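Local coordinates for HTH marR-type domain-containing protein (Streptococcus agalactiae serotype III, PDB 7DVR) that binds heme as a sensor and, as a member of the MarR family, probably regulates transcription by binding DNA, at residues Leu15-Tyr18 and Leu19-Ala23; Thr104-Glu107 and Ile108-Glu111; Thr96-Gly99 and Lys100-Thr104. All coordinates share one frame; numbering follows the deposited sequence.

In the fold
All three contacts are local, made along one helix or at its start. Interaction 1 lies on helix 4-25 at the surface. Interactions 2 and 3 share helix 97-117 and meet at Thr104; both are partly buried. Interactions 1 and 2 touch where Phe109 packs on Leu19, Tyr22 and Ala23, which joins the two helices. Their centres are about 14 Å apart. Each also gives one leucine to the heme pocket, Leu15 and Leu110. Interaction 3 lies away from the heme, at the start of its helix. The chemistry follows the place: a tyrosine pair in interaction 1, a phenylalanine-leucine cluster in interaction 2, a polar helix cap in interaction 3.

Interaction 1: Leu15-Tyr18 and Leu19-Ala23; sequences LEKY and LDRYA
Tyr18 and Tyr22 form an aromatic pair one turn apart on helix 4-25. The stack is an offset edge-to-face one: the edge of Tyr22 is turned toward the face of Tyr18. The ring planes stand at 89° and the centroids are 5.4 Å apart. The two side chains run side by side in the same direction. CG of Tyr18 stands anti to the backbone N (chi1 -175°), which directs its ring along the helix side next to Tyr22. Tyr18 CE2 lies 3.6 Å from Tyr22 CD2. Tyr18 OH comes to the rim of the Tyr22 ring, near its plane, at 3.2 Å from CE2 of Tyr22. This hydroxyl is buried here and has no polar partner in the model. Tyr22 OH, in contrast, is hydrogen-bonded to Thr116.

The backbone bonds are regular. Leu19 N donates to Leu15 O at 3.0 Å, and Tyr22 N donates to Tyr18 O at 2.9 Å. Asp20 and Arg21 bond likewise to Glu16 and Lys17.

Among charged groups, Glu16 OE2 and Asp20 OD2 are 5.3 Å apart. Glu16 makes its salt bridge with Arg9 of the second subunit.

Leu15 touches heme. Tyr18, Leu19 and Tyr22 pack on helix 97-117. Leu15, Glu16, Tyr18 and Leu19 also meet the second subunit, so this part of helix 4-25 touches both.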
ATOM      1  N   LEU A  15      -2.811   0.980   8.938  1.00 44.93           N
ATOM      2  CA  LEU A  15      -2.512   2.379   9.161  1.00 42.49           C
ATOM      3  C   LEU A  15      -3.735   3.260   8.924  1.00 38.79           C
ATOM      4  O   LEU A  15      -3.909   4.156   9.716  1.00 37.66           O
ATOM      5  CB  LEU A  15      -1.374   2.723   8.231  1.00 44.65           C
ATOM      6  CG  LEU A  15      -1.080   4.195   8.169  1.00 45.71           C
ATOM      7  CD1 LEU A  15      -0.646   4.708   9.521  1.00 48.20           C
ATOM      8  CD2 LEU A  15      -0.023   4.444   7.088  1.00 46.69           C
ATOM      9  N   GLU A  16      -4.503   3.048   7.866  1.00 38.34           N
ATOM     10  CA  GLU A  16      -5.715   3.858   7.577  1.00 39.13           C
ATOM     11  C   GLU A  16      -6.691   3.772   8.761  1.00 40.83           C
ATOM     12  O   GLU A  16      -7.225   4.785   9.211  1.00 38.59           O
ATOM     13  CB  GLU A  16      -6.384   3.305   6.328  1.00 41.56           C
ATOM     14  CG  GLU A  16      -7.436   4.233   5.740  1.00 46.53           C
ATOM     15  CD  GLU A  16      -8.008   3.749   4.414  1.00 47.46           C
ATOM     16  OE1 GLU A  16      -8.054   2.498   4.216  1.00 50.19           O
ATOM     17  OE2 GLU A  16      -8.455   4.595   3.643  1.00 52.36           O
ATOM     18  N   LYS A  17      -6.843   2.563   9.274  1.00 40.32           N
ATOM     19  CA  LYS A  17      -7.741   2.257  10.435  1.00 44.87           C
ATOM     20  C   LYS A  17      -7.250   2.998  11.681  1.00 41.11           C
ATOM     21  O   LYS A  17      -8.068   3.562  12.418  1.00 41.48           O
ATOM     22  CB  LYS A  17      -7.666   0.738  10.630  1.00 50.01           C
ATOM     23  CG  LYS A  17      -8.493   0.132  11.757  1.00 59.40           C
ATOM     24  CD  LYS A  17      -8.441  -1.430  11.742  1.00 63.65           C
ATOM     25  CE  LYS A  17      -9.364  -2.113  12.741  1.00 71.12           C
ATOM     26  NZ  LYS A  17      -9.660  -3.532  12.391  1.00 74.38           N
ATOM     27  N   TYR A  18      -5.949   2.975  11.921  1.00 40.28           N
ATOM     28  CA  TYR A  18      -5.290   3.637  13.053  1.00 40.47           C
ATOM     29  C   TYR A  18      -5.509   5.144  13.028  1.00 36.31           C
ATOM     30  O   TYR A  18      -5.899   5.788  13.971  1.00 35.70           O
ATOM     31  CB  TYR A  18      -3.808   3.294  13.011  1.00 43.21           C
ATOM     32  CG  TYR A  18      -3.044   3.816  14.182  1.00 47.33           C
ATOM     33  CD1 TYR A  18      -3.230   3.248  15.434  1.00 49.13           C
ATOM     34  CD2 TYR A  18      -2.104   4.823  14.054  1.00 48.06           C
ATOM     35  CE1 TYR A  18      -2.542   3.707  16.536  1.00 51.34           C
ATOM     36  CE2 TYR A  18      -1.425   5.304  15.151  1.00 50.73           C
ATOM     37  CZ  TYR A  18      -1.630   4.726  16.388  1.00 51.59           C
ATOM     38  OH  TYR A  18      -0.993   5.234  17.455  1.00 56.20           O
ATOM     39  N   LEU A  19      -5.248   5.728  11.857  1.00 34.34           N
ATOM     40  CA  LEU A  19      -5.379   7.173  11.687  1.00 35.00           C
ATOM     41  C   LEU A  19      -6.795   7.616  11.852  1.00 34.46           C
ATOM     42  O   LEU A  19      -7.027   8.622  12.472  1.00 37.53           O
ATOM     43  CB  LEU A  19      -4.891   7.376  10.256  1.00 39.19           C
ATOM     44  CG  LEU A  19      -4.770   8.771   9.702  1.00 45.85           C
ATOM     45  CD1 LEU A  19      -4.130   9.728  10.700  1.00 47.50           C
ATOM     46  CD2 LEU A  19      -3.948   8.626   8.427  1.00 47.96           C
ATOM     47  N   ASP A  20      -7.719   6.861  11.335  1.00 37.35           N
ATOM     48  CA  ASP A  20      -9.154   7.131  11.472  1.00 42.07           C
ATOM     49  C   ASP A  20      -9.581   7.071  12.938  1.00 42.48           C
ATOM     50  O   ASP A  20     -10.219   7.982  13.371  1.00 40.49           O
ATOM     51  CB  ASP A  20      -9.979   6.156  10.646  1.00 47.29           C
ATOM     52  CG  ASP A  20     -10.067   6.562   9.169  1.00 55.31           C
ATOM     53  OD1 ASP A  20      -9.732   7.725   8.844  1.00 58.28           O
ATOM     54  OD2 ASP A  20     -10.491   5.716   8.351  1.00 64.53           O
ATOM     55  N   ARG A  21      -9.188   6.037  13.646  1.00 42.33           N
ATOM     56  CA  ARG A  21      -9.500   5.917  15.092  1.00 46.59           C
ATOM     57  C   ARG A  21      -8.871   7.045  15.910  1.00 43.45           C
ATOM     58  O   ARG A  21      -9.619   7.652  16.660  1.00 43.16           O
ATOM     59  CB  ARG A  21      -9.107   4.537  15.600  1.00 51.82           C
ATOM     60  CG  ARG A  21      -9.946   3.443  14.955  1.00 59.63           C
ATOM     61  CD  ARG A  21      -9.742   2.068  15.559  1.00 66.99           C
ATOM     62  NE  ARG A  21     -10.454   2.000  16.828  1.00 75.93           N
ATOM     63  CZ  ARG A  21     -11.617   1.381  17.037  1.00 79.08           C
ATOM     64  NH1 ARG A  21     -12.164   1.415  18.241  1.00 82.25           N
ATOM     65  NH2 ARG A  21     -12.224   0.726  16.061  1.00 81.24           N
ATOM     66  N   TYR A  22      -7.575   7.321  15.740  1.00 41.87           N
ATOM     67  CA  TYR A  22      -6.821   8.421  16.399  1.00 43.82           C
ATOM     68  C   TYR A  22      -7.505   9.764  16.086  1.00 42.98           C
ATOM     69  O   TYR A  22      -7.742  10.541  16.984  1.00 43.03           O
ATOM     70  CB  TYR A  22      -5.362   8.408  15.894  1.00 45.55           C
ATOM     71  CG  TYR A  22      -4.242   8.721  16.860  1.00 48.38           C
ATOM     72  CD1 TYR A  22      -4.304   9.773  17.755  1.00 51.23           C
ATOM     73  CD2 TYR A  22      -3.084   7.967  16.850  1.00 49.91           C
ATOM     74  CE1 TYR A  22      -3.265  10.038  18.640  1.00 54.01           C
ATOM     75  CE2 TYR A  22      -2.053   8.192  17.751  1.00 53.07           C
ATOM     76  CZ  TYR A  22      -2.149   9.226  18.660  1.00 54.30           C
ATOM     77  OH  TYR A  22      -1.122   9.465  19.521  1.00 56.00           O
ATOM     78  N   ALA A  23      -7.806  10.054  14.808  1.00 41.92           N
ATOM     79  CA  ALA A  23      -8.453  11.334  14.424  1.00 41.07           C
ATOM     80  C   ALA A  23      -9.788  11.544  15.178  1.00 41.78           C
ATOM     81  O   ALA A  23     -10.039  12.719  15.656  1.00 39.46           O
ATOM     82  CB  ALA A  23      -8.653  11.420  12.896  1.00 41.33           C
TER

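Interaction 2: Thr104-Glu107 and Ile108-Glu111; sequences TQFE and IFLE
Leu110 N donates to Phe106 O at 2.9 Å, one of four consecutive i to i+4 backbone bonds here. Phe109 N reaches Gln105 O at 3.1 Å. Glu111 N bonds to Glu107 O. The bond from Ile108 N to Thr104 O is weak. Ile108 CG1 also packs against Thr104 O.

Glu111 folds back over the preceding turn. Its chain bends at chi2 (133°), which brings OE1 to 2.9 Å from Glu107 O. Both atoms are acceptors, so this is no hydrogen bond as modelled. The carboxylates of Glu107 and Glu111 are also near each other, with the two OE2 atoms 4.9 Å apart.

The packing is centred on Phe106. CG of Leu110 sits over one face of the Phe106 ring in a CH-pi contact, 4.2 Å from the centroid and 17° off the ring normal. The CD1 branch of Leu110 comes closer still to the rim, 3.4 Å from Phe106 CE2. Leu110 CG is anti to its own carbonyl carbon (chi1 -76°), a setting that carries the branches back over the ring. Phe109 meets Phe106 more loosely at an oblique angle, with its CD2 4.1 Å from Phe106 CE1. Farther out, Phe106 packs on Leu31 and Met40. Phe109 packs on Leu19 and Ala23 of helix 4-25.

Leu110 O accepts a hydrogen bond from ND1 of His114, the axial ligand of the heme iron. That bond would help to fix the turn of the imidazole. Leu110 belongs to the heme pocket and also packs on the buried Phe106, so the apolar cluster runs from the pocket into the protein interior. Glu107 O and the neighbouring carboxylate would both probably disfavour the ionised form of Glu111.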
ATOM      1  N   THR A 104      -6.427  24.282  16.055  1.00 45.36           N
ATOM      2  CA  THR A 104      -5.497  24.153  17.197  1.00 46.64           C
ATOM      3  C   THR A 104      -5.500  22.671  17.672  1.00 45.76           C
ATOM      4  O   THR A 104      -4.453  22.155  18.091  1.00 47.47           O
ATOM      5  CB  THR A 104      -5.910  25.152  18.275  1.00 49.00           C
ATOM      6  OG1 THR A 104      -7.311  24.970  18.546  1.00 47.59           O
ATOM      7  CG2 THR A 104      -5.621  26.581  17.855  1.00 48.93           C
ATOM      8  N   GLN A 105      -6.621  22.002  17.491  1.00 43.11           N
ATOM      9  CA  GLN A 105      -6.774  20.568  17.842  1.00 44.54           C
ATOM     10  C   GLN A 105      -5.965  19.745  16.851  1.00 43.87           C
ATOM     11  O   GLN A 105      -5.398  18.743  17.207  1.00 39.97           O
ATOM     12  CB  GLN A 105      -8.242  20.121  17.782  1.00 46.95           C
ATOM     13  CG  GLN A 105      -9.081  20.543  18.974  1.00 48.96           C
ATOM     14  CD  GLN A 105     -10.570  20.369  18.761  1.00 52.51           C
ATOM     15  OE1 GLN A 105     -11.018  19.478  18.049  1.00 57.73           O
ATOM     16  NE2 GLN A 105     -11.351  21.183  19.463  1.00 54.69           N
ATOM     17  N   PHE A 106      -5.925  20.149  15.594  1.00 41.36           N
ATOM     18  CA  PHE A 106      -5.285  19.338  14.537  1.00 42.04           C
ATOM     19  C   PHE A 106      -3.784  19.366  14.744  1.00 42.17           C
ATOM     20  O   PHE A 106      -3.115  18.346  14.517  1.00 41.62           O
ATOM     21  CB  PHE A 106      -5.602  19.871  13.131  1.00 43.01           C
ATOM     22  CG  PHE A 106      -5.199  18.929  12.021  1.00 45.10           C
ATOM     23  CD1 PHE A 106      -5.750  17.657  11.916  1.00 46.75           C
ATOM     24  CD2 PHE A 106      -4.312  19.339  11.029  1.00 46.93           C
ATOM     25  CE1 PHE A 106      -5.398  16.807  10.872  1.00 49.41           C
ATOM     26  CE2 PHE A 106      -3.965  18.489   9.994  1.00 48.12           C
ATOM     27  CZ  PHE A 106      -4.508  17.225   9.905  1.00 50.10           C
ATOM     28  N   GLU A 107      -3.273  20.530  15.119  1.00 44.21           N
ATOM     29  CA  GLU A 107      -1.814  20.717  15.345  1.00 49.56           C
ATOM     30  C   GLU A 107      -1.327  19.774  16.463  1.00 49.32           C
ATOM     31  O   GLU A 107      -0.238  19.172  16.299  1.00 50.12           O
ATOM     32  CB  GLU A 107      -1.506  22.165  15.724  1.00 53.71           C
ATOM     33  CG  GLU A 107      -0.583  22.888  14.780  1.00 59.67           C
ATOM     34  CD  GLU A 107      -0.301  24.331  15.192  1.00 63.59           C
ATOM     35  OE1 GLU A 107      -1.147  24.933  15.910  1.00 65.09           O
ATOM     36  OE2 GLU A 107       0.760  24.842  14.823  1.00 67.79           O
ATOM     37  N   ILE A 108      -2.072  19.732  17.571  1.00 49.81           N
ATOM     38  CA  ILE A 108      -1.828  18.825  18.744  1.00 49.88           C
ATOM     39  C   ILE A 108      -1.821  17.395  18.237  1.00 46.90           C
ATOM     40  O   ILE A 108      -0.861  16.693  18.428  1.00 50.37           O
ATOM     41  CB  ILE A 108      -2.886  19.004  19.862  1.00 54.12           C
ATOM     42  CG1 ILE A 108      -2.814  20.387  20.514  1.00 57.76           C
ATOM     43  CG2 ILE A 108      -2.792  17.884  20.895  1.00 54.80           C
ATOM     44  CD1 ILE A 108      -3.979  20.707  21.457  1.00 61.72           C
ATOM     45  N   PHE A 109      -2.904  16.986  17.587  1.00 44.36           N
ATOM     46  CA  PHE A 109      -3.074  15.634  17.026  1.00 41.77           C
ATOM     47  C   PHE A 109      -1.860  15.223  16.202  1.00 42.01           C
ATOM     48  O   PHE A 109      -1.346  14.143  16.402  1.00 39.93           O
ATOM     49  CB  PHE A 109      -4.339  15.543  16.170  1.00 41.26           C
ATOM     50  CG  PHE A 109      -4.455  14.300  15.306  1.00 43.10           C
ATOM     51  CD1 PHE A 109      -4.764  13.056  15.847  1.00 44.61           C
ATOM     52  CD2 PHE A 109      -4.281  14.370  13.928  1.00 45.03           C
ATOM     53  CE1 PHE A 109      -4.866  11.943  15.023  1.00 46.29           C
ATOM     54  CE2 PHE A 109      -4.431  13.258  13.103  1.00 47.31           C
ATOM     55  CZ  PHE A 109      -4.705  12.038  13.654  1.00 47.03           C
ATOM     56  N   LEU A 110      -1.414  16.070  15.282  1.00 42.06           N
ATOM     57  CA  LEU A 110      -0.305  15.671  14.389  1.00 42.75           C
ATOM     58  C   LEU A 110       0.947  15.490  15.237  1.00 43.84           C
ATOM     59  O   LEU A 110       1.746  14.566  14.915  1.00 42.42           O
ATOM     60  CB  LEU A 110      -0.103  16.716  13.288  1.00 45.14           C
ATOM     61  CG  LEU A 110      -1.143  16.669  12.166  1.00 45.69           C
ATOM     62  CD1 LEU A 110      -0.860  17.738  11.124  1.00 47.02           C
ATOM     63  CD2 LEU A 110      -1.195  15.324  11.464  1.00 48.27           C
ATOM     64  N   GLU A 111       1.118  16.331  16.255  1.00 46.10           N
ATOM     65  CA  GLU A 111       2.330  16.209  17.135  1.00 51.31           C
ATOM     66  C   GLU A 111       2.292  14.871  17.890  1.00 47.45           C
ATOM     67  O   GLU A 111       3.277  14.093  17.789  1.00 46.86           O
ATOM     68  CB  GLU A 111       2.475  17.384  18.112  1.00 57.88           C
ATOM     69  CG  GLU A 111       3.046  18.643  17.462  1.00 66.59           C
ATOM     70  CD  GLU A 111       2.351  19.972  17.747  1.00 75.19           C
ATOM     71  OE1 GLU A 111       1.371  20.000  18.538  1.00 83.84           O
ATOM     72  OE2 GLU A 111       2.776  20.993  17.145  1.00 86.21           O
TER

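Interaction 3: Thr96-Gly99 and Lys100-Thr104; sequences THLG and KQKAT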
ATOM      1  N   THR A  96     -14.086  29.787  10.589  1.00 35.86           N
ATOM      2  CA  THR A  96     -15.052  30.060  11.696  1.00 36.56           C
ATOM      3  C   THR A  96     -14.448  29.765  13.085  1.00 38.15           C
ATOM      4  O   THR A  96     -13.309  29.319  13.177  1.00 37.52           O
ATOM      5  CB  THR A  96     -16.275  29.173  11.501  1.00 39.74           C
ATOM      6  OG1 THR A  96     -15.871  27.791  11.616  1.00 39.48           O
ATOM      7  CG2 THR A  96     -16.946  29.513  10.205  1.00 41.30           C
ATOM      8  N   HIS A  97     -15.161  30.163  14.158  1.00 36.39           N
ATOM      9  CA  HIS A  97     -14.742  29.867  15.544  1.00 39.82           C
ATOM     10  C   HIS A  97     -14.429  28.384  15.627  1.00 37.49           C
ATOM     11  O   HIS A  97     -13.373  28.030  16.139  1.00 37.98           O
ATOM     12  CB  HIS A  97     -15.884  30.199  16.515  1.00 38.83           C
ATOM     13  CG  HIS A  97     -15.611  29.797  17.908  1.00 42.01           C
ATOM     14  ND1 HIS A  97     -14.607  30.377  18.636  1.00 41.82           N
ATOM     15  CD2 HIS A  97     -16.215  28.884  18.696  1.00 44.34           C
ATOM     16  CE1 HIS A  97     -14.649  29.925  19.890  1.00 45.41           C
ATOM     17  NE2 HIS A  97     -15.642  28.942  19.961  1.00 42.55           N
ATOM     18  N   LEU A  98     -15.286  27.599  15.009  1.00 37.30           N
ATOM     19  CA  LEU A  98     -15.173  26.112  15.040  1.00 40.18           C
ATOM     20  C   LEU A  98     -13.983  25.677  14.192  1.00 39.09           C
ATOM     21  O   LEU A  98     -13.251  24.777  14.608  1.00 39.17           O
ATOM     22  CB  LEU A  98     -16.414  25.442  14.437  1.00 40.04           C
ATOM     23  CG  LEU A  98     -16.298  23.914  14.431  1.00 42.99           C
ATOM     24  CD1 LEU A  98     -16.126  23.382  15.853  1.00 45.85           C
ATOM     25  CD2 LEU A  98     -17.485  23.265  13.751  1.00 43.13           C
ATOM     26  N   GLY A  99     -13.728  26.388  13.106  1.00 35.50           N
ATOM     27  CA  GLY A  99     -12.682  25.943  12.193  1.00 35.95           C
ATOM     28  C   GLY A  99     -11.415  26.261  12.952  1.00 36.56           C
ATOM     29  O   GLY A  99     -10.450  25.603  12.774  1.00 40.28           O
ATOM     30  N   LYS A 100     -11.413  27.297  13.770  1.00 36.69           N
ATOM     31  CA  LYS A 100     -10.196  27.722  14.491  1.00 37.38           C
ATOM     32  C   LYS A 100      -9.856  26.736  15.669  1.00 39.99           C
ATOM     33  O   LYS A 100      -8.652  26.363  15.935  1.00 41.92           O
ATOM     34  CB  LYS A 100     -10.486  29.106  15.036  1.00 39.94           C
ATOM     35  CG  LYS A 100     -10.454  30.244  14.050  1.00 39.78           C
ATOM     36  CD  LYS A 100     -10.871  31.548  14.640  1.00 40.09           C
ATOM     37  CE  LYS A 100     -10.861  32.626  13.581  1.00 40.81           C
ATOM     38  NZ  LYS A 100     -10.954  34.013  14.076  1.00 39.99           N
ATOM     39  N   GLN A 101     -10.845  26.400  16.451  1.00 42.40           N
ATOM     40  CA  GLN A 101     -10.751  25.258  17.414  1.00 43.86           C
ATOM     41  C   GLN A 101     -10.192  23.991  16.729  1.00 46.23           C
ATOM     42  O   GLN A 101      -9.176  23.375  17.261  1.00 48.63           O
ATOM     43  CB  GLN A 101     -12.158  24.980  17.964  1.00 46.98           C
ATOM     44  CG  GLN A 101     -12.789  26.191  18.630  1.00 50.49           C
ATOM     45  CD  GLN A 101     -13.407  25.883  19.965  1.00 55.96           C
ATOM     46  OE1 GLN A 101     -14.065  24.849  20.118  1.00 56.15           O
ATOM     47  NE2 GLN A 101     -13.198  26.774  20.930  1.00 52.60           N
ATOM     48  N   LYS A 102     -10.832  23.546  15.638  1.00 42.08           N
ATOM     49  CA  LYS A 102     -10.365  22.414  14.840  1.00 44.77           C
ATOM     50  C   LYS A 102      -8.919  22.608  14.484  1.00 43.88           C
ATOM     51  O   LYS A 102      -8.226  21.636  14.457  1.00 43.41           O
ATOM     52  CB  LYS A 102     -11.156  22.237  13.558  1.00 45.08           C
ATOM     53  CG  LYS A 102     -12.559  21.777  13.758  1.00 46.86           C
ATOM     54  CD  LYS A 102     -12.614  20.407  14.409  1.00 47.35           C
ATOM     55  CE  LYS A 102     -14.019  19.895  14.400  1.00 49.10           C
ATOM     56  NZ  LYS A 102     -14.164  18.872  15.464  1.00 50.99           N
ATOM     57  N   ALA A 103      -8.487  23.810  14.043  1.00 43.75           N
ATOM     58  CA  ALA A 103      -7.076  24.040  13.680  1.00 43.74           C
ATOM     59  C   ALA A 103      -6.128  23.779  14.865  1.00 44.78           C
ATOM     60  O   ALA A 103      -5.047  23.195  14.654  1.00 46.22           O
ATOM     61  CB  ALA A 103      -6.903  25.450  13.195  1.00 43.31           C
ATOM     62  N   THR A 104      -6.427  24.282  16.055  1.00 45.36           N
ATOM     63  CA  THR A 104      -5.497  24.153  17.197  1.00 46.64           C
ATOM     64  C   THR A 104      -5.500  22.671  17.672  1.00 45.76           C
ATOM     65  O   THR A 104      -4.453  22.155  18.091  1.00 47.47           O
ATOM     66  CB  THR A 104      -5.910  25.152  18.275  1.00 49.00           C
ATOM     67  OG1 THR A 104      -7.311  24.970  18.546  1.00 47.59           O
ATOM     68  CG2 THR A 104      -5.621  26.581  17.855  1.00 48.93           C
TER
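Thr96 caps helix 97-117, and its backbone O takes the first i to i+4 bond of that helix, from Lys100 N at 2.8 Å. In the capping bond Thr96 OG1 accepts from Gly99 N at 3.0 Å, with a bent N-H...O angle of 136°. The same hydroxyl is hydrogen-bonded to Gly77 O. CG of Lys100 packs against Thr96 O at 3.1 Å. The cap directly follows strand 91-95, which with strand 79-83 forms the wing of the winged helix-turn-helix fold of the MarR family.

His97, the next residue, meets Gln101 one turn further on, at the surface. CG of Gln101 lies over the centre of one imidazole face, 4.3 Å from the ring centroid, in a CH-pi contact. The amide is turned 35° from the ring plane. A bend at chi2 (-133°) carries it past the rim on the same side of the ring as CG, with Gln101 NE2 3.4 Å from His97 NE2 but not hydrogen-bonded to it. Their backbones are joined by Gln101 N to His97 O at 3.0 Å. On the buried side, Ala103 N bonds to Gly99 O, and the methyl of Ala103 packs on Val39, Met40 and Tyr43 of helix 34-44.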